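Local coordinates for putative MCP-type signal transduction protein (Campylobacter jejuni subsp. jejuni serotype O:2, PDB 4WY9), which serves as the Campylobacter jejuni chemoreceptor Tlp1, sensing chemotaxis signals through a periplasmic tandem-PAS domain, possibly by an indirect mechanism of ligand recognition, at residues A[64-69]-A[106-111]; A[37-42]-A[146-151]. All blocks are in the same frame, centred on the assembly; numbering follows the deposited sequence.

Interaction 1 of 2, residues A[64-69]-A[106-111]; sequences NIITNT and MLYADE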
ATOM      1  N   ASN A  64     -19.577 -13.662   6.201  1.00 12.65           N
ATOM      2  CA  ASN A  64     -19.499 -13.244   7.589  1.00 14.17           C
ATOM      3  C   ASN A  64     -18.076 -13.153   8.038  1.00 13.52           C
ATOM      4  O   ASN A  64     -17.736 -12.255   8.810  1.00 15.60           O
ATOM      5  CB  ASN A  64     -20.275 -14.213   8.465  1.00 18.07           C
ATOM      6  CG  ASN A  64     -21.740 -14.158   8.219  1.00 23.07           C
ATOM      7  OD1 ASN A  64     -22.268 -13.192   7.642  1.00 28.16           O
ATOM      8  ND2 ASN A  64     -22.421 -15.182   8.638  1.00 25.97           N
ATOM      9  N   ILE A  65     -17.210 -14.049   7.553  1.00 13.53           N
ATOM     10  CA  ILE A  65     -15.777 -13.962   7.889  1.00 13.43           C
ATOM     11  C   ILE A  65     -15.177 -12.661   7.363  1.00 13.17           C
ATOM     12  O   ILE A  65     -14.411 -11.981   8.067  1.00 14.73           O
ATOM     13  CB  ILE A  65     -15.018 -15.184   7.330  1.00 13.03           C
ATOM     14  CG1 ILE A  65     -15.426 -16.433   8.106  1.00 14.99           C
ATOM     15  CG2 ILE A  65     -13.531 -14.964   7.324  1.00 14.75           C
ATOM     16  CD1 ILE A  65     -14.996 -17.707   7.427  1.00 17.52           C
ATOM     17  N   ILE A  66     -15.535 -12.277   6.141  1.00 12.60           N
ATOM     18  CA  ILE A  66     -15.036 -11.026   5.592  1.00 12.99           C
ATOM     19  C   ILE A  66     -15.560  -9.821   6.340  1.00 13.56           C
ATOM     20  O   ILE A  66     -14.774  -8.941   6.772  1.00 14.90           O
ATOM     21  CB  ILE A  66     -15.411 -10.880   4.088  1.00 13.77           C
ATOM     22  CG1 ILE A  66     -14.804 -12.008   3.267  1.00 16.01           C
ATOM     23  CG2 ILE A  66     -14.964  -9.541   3.541  1.00 16.34           C
ATOM     24  CD1 ILE A  66     -15.354 -12.079   1.840  1.00 15.64           C
ATOM     25  N   THR A  67     -16.863  -9.744   6.540  1.00 15.11           N
ATOM     26  CA  THR A  67     -17.429  -8.543   7.115  1.00 17.52           C
ATOM     27  C   THR A  67     -17.075  -8.400   8.594  1.00 18.32           C
ATOM     28  O   THR A  67     -16.874  -7.287   9.064  1.00 19.22           O
ATOM     29  CB  THR A  67     -18.958  -8.436   6.914  1.00 20.01           C
ATOM     30  OG1 THR A  67     -19.601  -9.551   7.527  1.00 21.79           O
ATOM     31  CG2 THR A  67     -19.323  -8.464   5.463  1.00 21.14           C
ATOM     32  N   ASN A  68     -16.955  -9.510   9.320  1.00 16.47           N
ATOM     33  CA  ASN A  68     -16.538  -9.475  10.696  1.00 19.40           C
ATOM     34  C   ASN A  68     -15.080  -9.002  10.827  1.00 20.77           C
ATOM     35  O   ASN A  68     -14.732  -8.334  11.802  1.00 25.31           O
ATOM     36  CB  ASN A  68     -16.743 -10.837  11.374  1.00 22.42           C
ATOM     37  CG  ASN A  68     -18.213 -11.151  11.656  1.00 28.11           C
ATOM     38  OD1 ASN A  68     -19.052 -10.261  11.768  1.00 32.28           O
ATOM     39  ND2 ASN A  68     -18.534 -12.454  11.773  1.00 26.30           N
ATOM     40  N   THR A  69     -14.229  -9.392   9.912  1.00 20.06           N
ATOM     41  CA  THR A  69     -12.817  -9.082   9.949  1.00 20.98           C
ATOM     42  C   THR A  69     -12.575  -7.647   9.637  1.00 22.52           C
ATOM     43  O   THR A  69     -11.708  -7.012  10.229  1.00 23.28           O
ATOM     44  CB  THR A  69     -12.009  -9.953   8.949  1.00 20.03           C
ATOM     45  OG1 THR A  69     -12.151 -11.357   9.217  1.00 22.78           O
ATOM     46  CG2 THR A  69     -10.517  -9.580   8.943  1.00 22.81           C
ATOM     47  N   MET A 106     -15.663 -10.912  -4.526  1.00  6.88           N
ATOM     48  CA  MET A 106     -16.421 -10.233  -3.497  1.00  7.77           C
ATOM     49  C   MET A 106     -15.628  -9.020  -3.069  1.00  7.17           C
ATOM     50  O   MET A 106     -14.589  -9.175  -2.415  1.00  9.88           O
ATOM     51  CB  MET A 106     -16.672 -11.143  -2.314  1.00  8.92           C
ATOM     52  CG  MET A 106     -17.376 -12.449  -2.702  1.00 10.36           C
ATOM     53  SD  MET A 106     -17.399 -13.711  -1.391  1.00 12.24           S
ATOM     54  CE  MET A 106     -18.681 -13.097  -0.372  1.00 14.43           C
ATOM     55  N   LEU A 107     -16.087  -7.826  -3.441  1.00  8.02           N
ATOM     56  CA  LEU A 107     -15.384  -6.588  -3.196  1.00  8.05           C
ATOM     57  C   LEU A 107     -16.186  -5.737  -2.231  1.00  9.24           C
ATOM     58  O   LEU A 107     -17.374  -5.484  -2.476  1.00  9.80           O
ATOM     59  CB  LEU A 107     -15.152  -5.830  -4.505  1.00  9.18           C
ATOM     60  CG  LEU A 107     -14.445  -4.467  -4.448  1.00  8.89           C
ATOM     61  CD1 LEU A 107     -13.028  -4.589  -3.886  1.00 10.28           C
ATOM     62  CD2 LEU A 107     -14.435  -3.821  -5.814  1.00 11.70           C
ATOM     63  N   TYR A 108     -15.533  -5.266  -1.155  1.00 10.21           N
ATOM     64  CA  TYR A 108     -16.179  -4.467  -0.135  1.00 11.32           C
ATOM     65  C   TYR A 108     -15.510  -3.110   0.038  1.00 13.13           C
ATOM     66  O   TYR A 108     -14.279  -3.022  -0.007  1.00 14.43           O
ATOM     67  CB  TYR A 108     -16.177  -5.238   1.197  1.00 12.18           C
ATOM     68  CG  TYR A 108     -17.040  -6.474   1.139  1.00 11.88           C
ATOM     69  CD1 TYR A 108     -16.547  -7.671   0.662  1.00 14.27           C
ATOM     70  CD2 TYR A 108     -18.374  -6.437   1.554  1.00 13.45           C
ATOM     71  CE1 TYR A 108     -17.354  -8.786   0.598  1.00 16.12           C
ATOM     72  CE2 TYR A 108     -19.170  -7.539   1.473  1.00 14.52           C
ATOM     73  CZ  TYR A 108     -18.646  -8.724   0.995  1.00 16.69           C
ATOM     74  OH  TYR A 108     -19.429  -9.854   0.912  1.00 20.33           O
ATOM     75  N   ALA A 109     -16.313  -2.072   0.230  1.00 14.85           N
ATOM     76  CA  ALA A 109     -15.883  -0.745   0.578  1.00 16.75           C
ATOM     77  C   ALA A 109     -16.509  -0.333   1.908  1.00 22.59           C
ATOM     78  O   ALA A 109     -17.408  -0.994   2.419  1.00 21.42           O
ATOM     79  CB  ALA A 109     -16.286   0.258  -0.501  1.00 18.14           C
ATOM     80  N   ASP A 110     -16.031   0.782   2.453  0.61 27.14           N
ATOM     81  CA  ASP A 110     -16.625   1.289   3.683  0.61 32.18           C
ATOM     82  C   ASP A 110     -18.060   1.739   3.419  0.61 35.66           C
ATOM     83  O   ASP A 110     -18.367   2.235   2.328  0.61 35.08           O
ATOM     84  CB  ASP A 110     -15.794   2.440   4.244  0.61 37.00           C
ATOM     85  CG  ASP A 110     -14.486   1.969   4.849  0.61 39.10           C
ATOM     86  OD1 ASP A 110     -14.435   0.813   5.318  0.61 40.91           O
ATOM     87  OD2 ASP A 110     -13.520   2.764   4.875  0.61 45.49           O
ATOM     88  N   GLU A 111     -18.938   1.548   4.400  1.00 37.68           N
ATOM     89  CA  GLU A 111     -20.286   2.153   4.339  1.00 46.56           C
ATOM     90  C   GLU A 111     -20.140   3.567   4.929  1.00 51.80           C
ATOM     91  O   GLU A 111     -20.295   4.576   4.228  1.00 49.51           O
ATOM     92  CB  GLU A 111     -21.320   1.363   5.152  1.00 54.79           C
ATOM     93  CG  GLU A 111     -21.099  -0.135   5.161  1.00 63.49           C
ATOM     94  CD  GLU A 111     -22.225  -0.895   5.850  1.00 67.04           C
ATOM     95  OE1 GLU A 111     -22.657  -0.471   6.951  1.00 67.99           O
ATOM     96  OE2 GLU A 111     -22.676  -1.918   5.281  1.00 74.58           O
TER

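Interaction 2 of 2, residues A[37-42]-A[146-151]; sequences LNKSIS and NKVYIG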
ATOM      1  N   LEU A  37      -4.510  -8.282   9.802  1.00  9.61           N
ATOM      2  CA  LEU A  37      -5.902  -8.622   9.523  1.00 11.23           C
ATOM      3  C   LEU A  37      -5.954  -9.581   8.326  1.00 10.19           C
ATOM      4  O   LEU A  37      -6.709 -10.539   8.302  1.00 10.31           O
ATOM      5  CB  LEU A  37      -6.757  -7.384   9.285  1.00 13.06           C
ATOM      6  CG  LEU A  37      -7.002  -6.462  10.460  1.00 15.18           C
ATOM      7  CD1 LEU A  37      -8.007  -5.413  10.053  1.00 19.24           C
ATOM      8  CD2 LEU A  37      -7.498  -7.243  11.639  1.00 17.98           C
ATOM      9  N   ASN A  38      -5.191  -9.283   7.275  1.00  9.46           N
ATOM     10  CA  ASN A  38      -5.230 -10.125   6.082  1.00  9.12           C
ATOM     11  C   ASN A  38      -4.810 -11.526   6.430  1.00  9.52           C
ATOM     12  O   ASN A  38      -5.366 -12.496   5.916  1.00 10.32           O
ATOM     13  CB  ASN A  38      -4.324  -9.532   5.018  1.00 11.66           C
ATOM     14  CG  ASN A  38      -4.703  -9.863   3.602  1.00 17.00           C
ATOM     15  OD1 ASN A  38      -5.646 -10.515   3.322  1.00 25.54           O
ATOM     16  ND2 ASN A  38      -3.878  -9.400   2.724  1.00 17.04           N
ATOM     17  N   LYS A  39      -3.771 -11.663   7.249  1.00  9.73           N
ATOM     18  CA  LYS A  39      -3.297 -12.987   7.666  1.00 11.02           C
ATOM     19  C   LYS A  39      -4.352 -13.729   8.453  1.00 10.30           C
ATOM     20  O   LYS A  39      -4.519 -14.937   8.302  1.00 11.58           O
ATOM     21  CB  LYS A  39      -2.009 -12.892   8.504  1.00 11.76           C
ATOM     22  CG  LYS A  39      -0.755 -12.637   7.702  1.00 11.94           C
ATOM     23  CD  LYS A  39       0.447 -12.519   8.645  1.00 15.66           C
ATOM     24  CE  LYS A  39       1.729 -12.564   7.879  1.00 19.02           C
ATOM     25  NZ  LYS A  39       2.035 -13.913   7.278  1.00 22.63           N
ATOM     26  N   SER A  40      -5.079 -13.003   9.286  0.53 10.37           N
ATOM     27  CA  SER A  40      -6.132 -13.631  10.101  0.53 11.84           C
ATOM     28  C   SER A  40      -7.170 -14.241   9.162  0.53  9.40           C
ATOM     29  O   SER A  40      -7.525 -15.430   9.294  0.53  9.33           O
ATOM     30  CB  SER A  40      -6.776 -12.603  11.044  0.53 13.21           C
ATOM     31  OG  SER A  40      -7.826 -13.191  11.793  0.53 16.17           O
ATOM     32  N   ILE A  41      -7.661 -13.464   8.219  1.00  8.79           N
ATOM     33  CA  ILE A  41      -8.748 -13.915   7.354  1.00  9.76           C
ATOM     34  C   ILE A  41      -8.245 -15.006   6.404  1.00  7.83           C
ATOM     35  O   ILE A  41      -8.941 -15.981   6.141  1.00  8.21           O
ATOM     36  CB  ILE A  41      -9.442 -12.772   6.603  1.00 12.64           C
ATOM     37  CG1 ILE A  41     -10.529 -13.310   5.688  1.00 15.05           C
ATOM     38  CG2 ILE A  41      -8.490 -11.972   5.844  1.00 15.07           C
ATOM     39  CD1 ILE A  41     -11.615 -12.326   5.406  1.00 18.71           C
ATOM     40  N   SER A  42      -7.013 -14.883   5.895  1.00  7.46           N
ATOM     41  CA  SER A  42      -6.481 -15.916   5.027  1.00  7.74           C
ATOM     42  C   SER A  42      -6.386 -17.247   5.798  1.00  7.48           C
ATOM     43  O   SER A  42      -6.665 -18.309   5.256  1.00  8.89           O
ATOM     44  CB  SER A  42      -5.134 -15.535   4.408  1.00  9.35           C
ATOM     45  OG  SER A  42      -4.113 -15.468   5.380  1.00 11.95           O
ATOM     46  N   ASN A 146       4.739 -18.618   4.037  0.52 15.66           N
ATOM     47  CA  ASN A 146       4.124 -17.673   4.927  0.52 19.12           C
ATOM     48  C   ASN A 146       4.198 -16.296   4.292  0.52 18.79           C
ATOM     49  O   ASN A 146       4.541 -15.299   4.931  0.52 22.92           O
ATOM     50  CB  ASN A 146       4.849 -17.691   6.277  0.52 24.63           C
ATOM     51  CG  ASN A 146       4.121 -16.917   7.318  0.52 28.90           C
ATOM     52  OD1 ASN A 146       2.950 -16.580   7.129  0.52 31.70           O
ATOM     53  ND2 ASN A 146       4.798 -16.619   8.428  0.52 35.75           N
ATOM     54  N   LYS A 147       3.870 -16.229   3.032  1.00 12.70           N
ATOM     55  CA  LYS A 147       4.204 -15.019   2.321  1.00 11.68           C
ATOM     56  C   LYS A 147       3.022 -14.082   2.208  1.00 10.67           C
ATOM     57  O   LYS A 147       1.898 -14.509   2.015  1.00 12.35           O
ATOM     58  CB  LYS A 147       4.741 -15.328   0.907  1.00 12.78           C
ATOM     59  CG  LYS A 147       6.081 -16.034   0.847  1.00 16.85           C
ATOM     60  CD  LYS A 147       6.544 -16.180  -0.591  1.00 21.92           C
ATOM     61  CE  LYS A 147       7.897 -16.820  -0.728  1.00 29.76           C
ATOM     62  NZ  LYS A 147       8.270 -16.855  -2.145  1.00 34.27           N
ATOM     63  N   VAL A 148       3.303 -12.785   2.240  1.00  9.81           N
ATOM     64  CA  VAL A 148       2.336 -11.759   1.934  1.00  7.96           C
ATOM     65  C   VAL A 148       2.811 -11.058   0.690  1.00  9.32           C
ATOM     66  O   VAL A 148       3.998 -10.727   0.584  1.00 10.89           O
ATOM     67  CB  VAL A 148       2.178 -10.760   3.096  1.00 10.37           C
ATOM     68  CG1 VAL A 148       1.137  -9.719   2.767  1.00 10.35           C
ATOM     69  CG2 VAL A 148       1.850 -11.497   4.396  1.00 10.70           C
ATOM     70  N   TYR A 149       1.911 -10.815  -0.265  1.00  8.22           N
ATOM     71  CA  TYR A 149       2.263 -10.201  -1.542  1.00  7.76           C
ATOM     72  C   TYR A 149       1.863  -8.740  -1.507  1.00  7.67           C
ATOM     73  O   TYR A 149       0.706  -8.409  -1.288  1.00  9.11           O
ATOM     74  CB  TYR A 149       1.590 -10.961  -2.672  1.00  7.60           C
ATOM     75  CG  TYR A 149       2.076 -12.365  -2.807  1.00  7.28           C
ATOM     76  CD1 TYR A 149       1.715 -13.356  -1.863  1.00  8.77           C
ATOM     77  CD2 TYR A 149       2.930 -12.762  -3.829  1.00  9.06           C
ATOM     78  CE1 TYR A 149       2.160 -14.634  -1.962  1.00  9.70           C
ATOM     79  CE2 TYR A 149       3.367 -14.067  -3.923  1.00  9.65           C
ATOM     80  CZ  TYR A 149       3.006 -15.010  -2.983  1.00  9.99           C
ATOM     81  OH  TYR A 149       3.450 -16.309  -3.083  1.00 12.45           O
ATOM     82  N   ILE A 150       2.841  -7.856  -1.716  1.00  7.91           N
ATOM     83  CA  ILE A 150       2.616  -6.425  -1.611  1.00  8.14           C
ATOM     84  C   ILE A 150       3.038  -5.731  -2.891  1.00  7.94           C
ATOM     85  O   ILE A 150       4.146  -5.969  -3.393  1.00  9.44           O
ATOM     86  CB  ILE A 150       3.354  -5.830  -0.412  1.00  9.25           C
ATOM     87  CG1 ILE A 150       2.840  -6.517   0.876  1.00 11.53           C
ATOM     88  CG2 ILE A 150       3.150  -4.317  -0.305  1.00 10.23           C
ATOM     89  CD1 ILE A 150       3.437  -6.017   2.123  1.00 13.65           C
ATOM     90  N   GLY A 151       2.153  -4.931  -3.453  1.00  7.99           N
ATOM     91  CA  GLY A 151       2.409  -4.285  -4.717  1.00  8.20           C
ATOM     92  C   GLY A 151       3.195  -3.009  -4.647  1.00  7.40           C
ATOM     93  O   GLY A 151       3.645  -2.598  -3.578  1.00  9.02           O
TER
HETATM   94  O   HOH W   1       0.727 -15.050   4.975  1.00 20.11           O

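Interaction 1 of 2, residues A[64-69]-A[106-111]
Thr67 and Tyr108 have the nearest CA atoms, 8.4 Å apart, where helix 59-70 lies on strand 104-110, the axes of 64-69 and 106-110 running in nearly the same direction, 23° apart, with a closest approach of 10.5 Å. Side chains from both segments meet between them. Ile66 points at the strand and uses both branches of its side chain on Tyr108: the methyl CG2 sits 3.8 Å from Tyr108 CD1, and Ile66 CD1 lies 4.0 Å from Tyr108 CE1. This isoleucine crosses the tyrosine at about a right angle, its CG2 methyl approaching the ring obliquely. CG2 is anti to the backbone N (chi1 -61°), while the chain through CG1 extends to place CD1 4.1 Å from the terminal methyl CE of Met106. The methionine bends at chi3 (78°), which sets its CE beside the isoleucine methyl.

Across the ring from CD1 and CE1, Thr67 supplies one methyl, its CG2 4.1 Å from Tyr108 CE2, so the helix touches both the CD1-CE1 and the CE2 flank of the ring. The threonine hydroxyl turns back into its own helix and bonds to Thr63 O. Two residues on, Thr69 OG1 donates to Ile65 O at 2.6 Å, on the opposite face of the carbonyl plane from Thr69 N.

Thr79 and Leu81 of the adjacent strand also touch Ile66, continuing the apolar layer. Such a helix covering one face of an antiparallel sheet is characteristic of the PAS-like fold of Cache (PDC) sensor domains, here the first PDC domain.

Interaction 2 of 2, residues A[37-42]-A[146-151]
Lys39 reaches from the long helix 8-51 across to Asn146 and Val148, and it carries all of the close contacts between the two segments. The backbones stay well apart, the nearest CA atoms, those of Lys39 and Val148, being 8.1 Å from each other.

The apolar part of the contact is made by the lysine's methylene chain. Val148 points toward the helix, and its CG2 methyl lies 3.6 Å from Lys39 CE, the two side chains crossing at about a right angle. With CG1 anti to the backbone N (chi1 -179°), CG2 is the methyl that is left to meet the lysine. Val148 is buried and also rests on Val168 of strand 163-173, while Lys39 touches Ile170 of the same strand, so the lysine's aliphatic portion extends an apolar surface formed by the sheet.

The polar part lies at the end of the chain. Lys39 is extended as far as CE and then bends at chi4 (-69°), which sets NZ near Asn146 OD1. The two atoms, Lys39 NZ and Asn146 OD1, are 2.8 Å apart, with the amide side chain lying across the lysine. A water accepts from Lys39 NZ at 2.9 Å and donates a weak hydrogen bond of 3.2 Å to Lys147 O, bridging the helix to the loop backbone.

Asn146 is exposed and deposited in two conformers, so the approach described belongs to one of them. The chemistry is that of an amphipathic lysine: its methylenes pack on a buried valine at the margin of the sheet, while its ammonium group meets a water and lies near a neutral amide oxygen; segment 146-151 offers it no carboxylate.

How the interactions relate
From the N terminus the chain first runs through helix 8-51, which carries 37-42, and then into helix 59-70, which carries 64-69. Strand 104-110 follows and closes the shorter loop of interaction 1. Only later does 146-151 return to the long helix, so interaction 2 closes a wider loop that wholly encloses the first. The centres of the two contacts are 16 Å apart, yet they are joined by packing between the helices: Ile41 CD1 lies 3.7 Å from Ile66 CA and also touches Ile65 and Thr69. Together the contacts tie both consecutive helices to the same antiparallel sheet, at strand 104-110 and around strand 149-150.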